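Local coordinates for protein galactose-binding lectin (Enterobacter cloacae subsp. cloacae, PDB 6YF6) that binds fucosides through a calcium ion held in its C-terminal lectin domain, at residues Lys54-Trp68 / Ser109-Val123. Numbering follows the deposited sequence.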
# COMPACT_ATOMS: atom_id res chain seq x y z
N LYS A 54 -13.67 9.16 12.27
CA LYS A 54 -14.44 8.28 13.13
C LYS A 54 -15.23 7.28 12.29
O LYS A 54 -15.68 7.59 11.19
CB LYS A 54 -15.39 9.08 14.04
CG LYS A 54 -14.68 9.79 15.18
CD LYS A 54 -15.62 10.74 15.92
CE LYS A 54 -16.46 10.00 16.95
NZ LYS A 54 -17.42 10.92 17.62
N LYS A 55 -15.37 6.07 12.84
CA LYS A 55 -16.20 5.04 12.22
C LYS A 55 -16.66 4.05 13.29
O LYS A 55 -15.87 3.63 14.13
CB LYS A 55 -15.45 4.28 11.12
CG LYS A 55 -16.27 3.13 10.55
CD LYS A 55 -15.61 2.51 9.32
CE LYS A 55 -16.41 1.31 8.82
NZ LYS A 55 -15.84 0.74 7.58
N THR A 56 -17.94 3.69 13.23
CA THR A 56 -18.46 2.57 14.01
C THR A 56 -18.36 1.33 13.12
O THR A 56 -19.19 1.12 12.24
CB THR A 56 -19.88 2.83 14.48
OG1 THR A 56 -19.90 4.00 15.31
CG2 THR A 56 -20.39 1.64 15.29
N LEU A 57 -17.33 0.52 13.36
CA LEU A 57 -17.09 -0.68 12.58
C LEU A 57 -18.00 -1.80 13.05
O LEU A 57 -18.00 -2.16 14.23
CB LEU A 57 -15.63 -1.09 12.70
CG LEU A 57 -15.17 -2.28 11.85
CD1 LEU A 57 -15.17 -1.92 10.38
CD2 LEU A 57 -13.78 -2.71 12.31
N THR A 58 -18.77 -2.37 12.13
CA THR A 58 -19.71 -3.44 12.43
C THR A 58 -19.17 -4.78 11.93
O THR A 58 -18.12 -4.85 11.29
CB THR A 58 -21.08 -3.14 11.81
OG1 THR A 58 -20.98 -3.16 10.38
CG2 THR A 58 -21.60 -1.78 12.26
N GLY A 59 -19.90 -5.84 12.26
CA GLY A 59 -19.54 -7.17 11.80
C GLY A 59 -18.50 -7.88 12.63
O GLY A 59 -17.91 -8.85 12.16
N LEU A 60 -18.27 -7.43 13.87
CA LEU A 60 -17.25 -8.02 14.72
C LEU A 60 -17.85 -9.09 15.63
O LEU A 60 -19.06 -9.33 15.64
CB LEU A 60 -16.57 -6.93 15.55
CG LEU A 60 -16.06 -5.70 14.80
CD1 LEU A 60 -15.37 -4.75 15.78
CD2 LEU A 60 -15.12 -6.10 13.67
N THR A 61 -16.98 -9.74 16.40
CA THR A 61 -17.39 -10.77 17.35
C THR A 61 -16.63 -10.58 18.65
O THR A 61 -15.40 -10.44 18.63
CB THR A 61 -17.13 -12.17 16.78
OG1 THR A 61 -17.88 -12.34 15.57
CG2 THR A 61 -17.53 -13.25 17.78
N ALA A 62 -17.35 -10.57 19.76
CA ALA A 62 -16.73 -10.32 21.06
C ALA A 62 -15.58 -11.28 21.32
O ALA A 62 -15.65 -12.46 20.96
CB ALA A 62 -17.77 -10.46 22.18
N GLY A 63 -14.54 -10.77 21.96
CA GLY A 63 -13.42 -11.59 22.38
C GLY A 63 -12.33 -11.77 21.35
O GLY A 63 -11.26 -12.29 21.70
N TYR A 64 -12.57 -11.39 20.10
CA TYR A 64 -11.54 -11.48 19.07
C TYR A 64 -10.71 -10.21 19.07
O TYR A 64 -11.22 -9.11 19.33
CB TYR A 64 -12.17 -11.71 17.69
CG TYR A 64 -12.59 -13.13 17.44
CD1 TYR A 64 -13.92 -13.51 17.57
CD2 TYR A 64 -11.66 -14.10 17.08
CE1 TYR A 64 -14.31 -14.82 17.35
CE2 TYR A 64 -12.05 -15.41 16.85
CZ TYR A 64 -13.37 -15.76 16.99
OH TYR A 64 -13.75 -17.07 16.77
N GLU A 65 -9.42 -10.36 18.78
CA GLU A 65 -8.51 -9.23 18.68
C GLU A 65 -8.36 -8.84 17.22
O GLU A 65 -8.04 -9.68 16.37
CB GLU A 65 -7.14 -9.57 19.28
CG GLU A 65 -6.20 -8.38 19.37
CD GLU A 65 -4.88 -8.72 20.04
OE1 GLU A 65 -4.29 -9.76 19.67
OE2 GLU A 65 -4.45 -7.96 20.92
N TYR A 66 -8.62 -7.57 16.92
CA TYR A 66 -8.57 -7.05 15.56
C TYR A 66 -7.37 -6.12 15.42
O TYR A 66 -6.98 -5.43 16.37
CB TYR A 66 -9.87 -6.33 15.20
CG TYR A 66 -11.07 -7.25 15.20
CD1 TYR A 66 -11.77 -7.51 16.37
CD2 TYR A 66 -11.50 -7.85 14.02
CE1 TYR A 66 -12.87 -8.36 16.37
CE2 TYR A 66 -12.60 -8.70 14.02
CZ TYR A 66 -13.28 -8.95 15.19
OH TYR A 66 -14.37 -9.79 15.20
N THR A 67 -6.79 -6.11 14.22
CA THR A 67 -5.59 -5.34 13.92
C THR A 67 -5.96 -4.21 12.97
O THR A 67 -6.41 -4.46 11.85
CB THR A 67 -4.51 -6.24 13.31
OG1 THR A 67 -4.13 -7.24 14.26
CG2 THR A 67 -3.28 -5.43 12.91
N TRP A 68 -5.78 -2.98 13.43
CA TRP A 68 -6.14 -1.79 12.67
C TRP A 68 -4.87 -1.13 12.15
O TRP A 68 -4.01 -0.73 12.95
CB TRP A 68 -6.95 -0.84 13.55
CG TRP A 68 -7.37 0.45 12.89
CD1 TRP A 68 -7.33 0.75 11.56
CD2 TRP A 68 -7.90 1.60 13.55
NE1 TRP A 68 -7.80 2.02 11.35
CE2 TRP A 68 -8.16 2.57 12.55
CE3 TRP A 68 -8.19 1.91 14.88
CZ2 TRP A 68 -8.68 3.83 12.85
CZ3 TRP A 68 -8.71 3.17 15.17
CH2 TRP A 68 -8.95 4.10 14.16
N SER A 109 -0.35 1.44 13.51
CA SER A 109 -0.98 0.17 13.84
C SER A 109 -1.41 0.13 15.30
O SER A 109 -0.77 0.71 16.18
CB SER A 109 -0.03 -1.01 13.58
OG SER A 109 0.60 -0.91 12.32
N GLY A 110 -2.51 -0.58 15.54
CA GLY A 110 -2.92 -0.92 16.89
C GLY A 110 -3.87 -2.09 16.83
O GLY A 110 -4.49 -2.37 15.79
N LYS A 111 -3.98 -2.79 17.95
CA LYS A 111 -4.89 -3.91 18.08
C LYS A 111 -5.91 -3.60 19.17
O LYS A 111 -5.60 -2.93 20.16
CB LYS A 111 -4.14 -5.20 18.42
CG LYS A 111 -3.23 -5.69 17.31
CD LYS A 111 -2.51 -6.97 17.74
CE LYS A 111 -1.84 -7.67 16.57
NZ LYS A 111 -1.67 -9.12 16.87
N PHE A 112 -7.13 -4.09 18.98
CA PHE A 112 -8.19 -3.93 19.97
C PHE A 112 -8.99 -5.23 20.03
O PHE A 112 -8.98 -6.03 19.10
CB PHE A 112 -9.11 -2.75 19.65
CG PHE A 112 -9.92 -2.92 18.39
CD1 PHE A 112 -9.39 -2.55 17.16
CD2 PHE A 112 -11.20 -3.43 18.44
CE1 PHE A 112 -10.13 -2.70 16.00
CE2 PHE A 112 -11.94 -3.59 17.28
CZ PHE A 112 -11.41 -3.22 16.06
N LYS A 113 -9.66 -5.42 21.16
CA LYS A 113 -10.48 -6.60 21.38
C LYS A 113 -11.94 -6.17 21.39
O LYS A 113 -12.33 -5.31 22.18
CB LYS A 113 -10.11 -7.30 22.69
CG LYS A 113 -10.83 -8.62 22.90
CD LYS A 113 -10.22 -9.41 24.05
CE LYS A 113 -9.14 -10.36 23.55
NZ LYS A 113 -8.24 -10.81 24.64
N ALA A 114 -12.74 -6.77 20.50
CA ALA A 114 -14.15 -6.43 20.44
C ALA A 114 -14.87 -6.93 21.68
O ALA A 114 -14.56 -8.00 22.22
CB ALA A 114 -14.78 -7.03 19.18
N THR A 115 -15.83 -6.13 22.15
CA THR A 115 -16.74 -6.55 23.21
C THR A 115 -18.11 -6.91 22.66
O THR A 115 -19.01 -7.24 23.44
CB THR A 115 -16.86 -5.46 24.27
OG1 THR A 115 -17.27 -4.22 23.66
CG2 THR A 115 -15.52 -5.26 24.97
N GLY A 116 -18.29 -6.86 21.35
CA GLY A 116 -19.56 -7.18 20.74
C GLY A 116 -19.52 -7.15 19.22
O GLY A 116 -18.51 -7.50 18.61
N SER A 117 -20.63 -6.73 18.62
CA SER A 117 -20.77 -6.74 17.17
C SER A 117 -20.13 -5.53 16.50
O SER A 117 -19.96 -5.54 15.27
CB SER A 117 -22.25 -6.79 16.80
OG SER A 117 -22.93 -5.64 17.27
N GLN A 118 -19.77 -4.50 17.26
CA GLN A 118 -19.20 -3.30 16.66
C GLN A 118 -18.23 -2.64 17.63
O GLN A 118 -18.24 -2.92 18.83
CB GLN A 118 -20.29 -2.31 16.24
CG GLN A 118 -21.17 -1.85 17.39
CD GLN A 118 -22.30 -0.95 16.93
OE1 GLN A 118 -22.98 -1.25 15.95
NE2 GLN A 118 -22.51 0.16 17.64
N ALA A 119 -17.40 -1.75 17.08
CA ALA A 119 -16.45 -0.98 17.86
C ALA A 119 -16.42 0.44 17.32
O ALA A 119 -16.52 0.66 16.11
CB ALA A 119 -15.04 -1.58 17.80
N GLU A 120 -16.28 1.41 18.23
CA GLU A 120 -16.18 2.82 17.86
C GLU A 120 -14.71 3.15 17.69
O GLU A 120 -13.95 3.17 18.67
CB GLU A 120 -16.84 3.69 18.92
CG GLU A 120 -18.36 3.56 18.96
CD GLU A 120 -19.01 4.43 20.03
OE1 GLU A 120 -18.72 5.64 20.07
OE2 GLU A 120 -19.82 3.90 20.82
N LEU A 121 -14.30 3.41 16.45
CA LEU A 121 -12.91 3.69 16.12
C LEU A 121 -12.72 5.18 15.87
O LEU A 121 -13.59 5.84 15.29
CB LEU A 121 -12.47 2.90 14.89
CG LEU A 121 -12.67 1.39 14.97
CD1 LEU A 121 -12.21 0.73 13.68
CD2 LEU A 121 -11.94 0.82 16.19
N ALA A 122 -11.57 5.70 16.28
CA ALA A 122 -11.24 7.09 16.01
C ALA A 122 -9.75 7.21 15.78
O ALA A 122 -8.95 6.61 16.51
CB ALA A 122 -11.68 8.00 17.16
N VAL A 123 -9.38 7.97 14.75
CA VAL A 123 -8.01 8.43 14.57
C VAL A 123 -7.87 9.75 15.32
O VAL A 123 -8.74 10.62 15.22
CB VAL A 123 -7.68 8.60 13.08
CG1 VAL A 123 -6.25 9.07 12.89
CG2 VAL A 123 -7.91 7.29 12.33
O HOH W 1 -4.24 -10.42 16.99
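The ring of F112 sits between the sheet of strands 65-74 and 106-113, to which it belongs, and that of strands 50-58 and 118-125, with Y66 CB over one face and L121 CD2 over the opposite one. Y66 CB lies 3.9 Å from the F112 ring centroid, a CH-pi contact; the rings themselves, planes at 23° and centroids 5.6 Å apart, hardly stack. A chi1 of 66°, which wedges CG between the backbone N and carbonyl carbon, tips the F112 ring over toward Y66, and L60 CD1 meets its edge 3.9 Å from CE2. L60 also packs CD2 over a face of the Y66 ring and CD1 against A119 CB, while A114 CB lies 3.6 Å from Y66 CE1. Farther along, W68 has CG anti to its own N (chi1 179°), which sends the indole across to strand 118-125: L121 CB makes an off-centre CH-pi contact with the six-membered ring, and V123 CG2 touches W68 CZ2 at 3.6 Å.

Two antiparallel ladders hold these side chains in place. K55 and L57 pair with L121 and A119, Y66 and W68 with F112 and G110, two hydrogen bonds to each pair. Between them the loops are stitched by L60 N to S117 O and G63 N to A114 O. Within 54-68, T61 N bonds Y66 OH at 2.9 Å, tying the phenol back to its own loop. On the outer face, E65 OE1 and K111 NZ are a long 3.9 Å apart, and a water bridges them.

I142 of strand 135-143 and I93 of strand 91-98 extend the apolar layer, and F5 of the second subunit meets Y66 edge-to-face. K55 NZ makes a salt bridge with D7 of that subunit. Segments 54-68 and 109-123 each pass from one four-stranded antiparallel sheet to the facing one, pairing antiparallel in both, as in a jelly-roll-like beta sandwich.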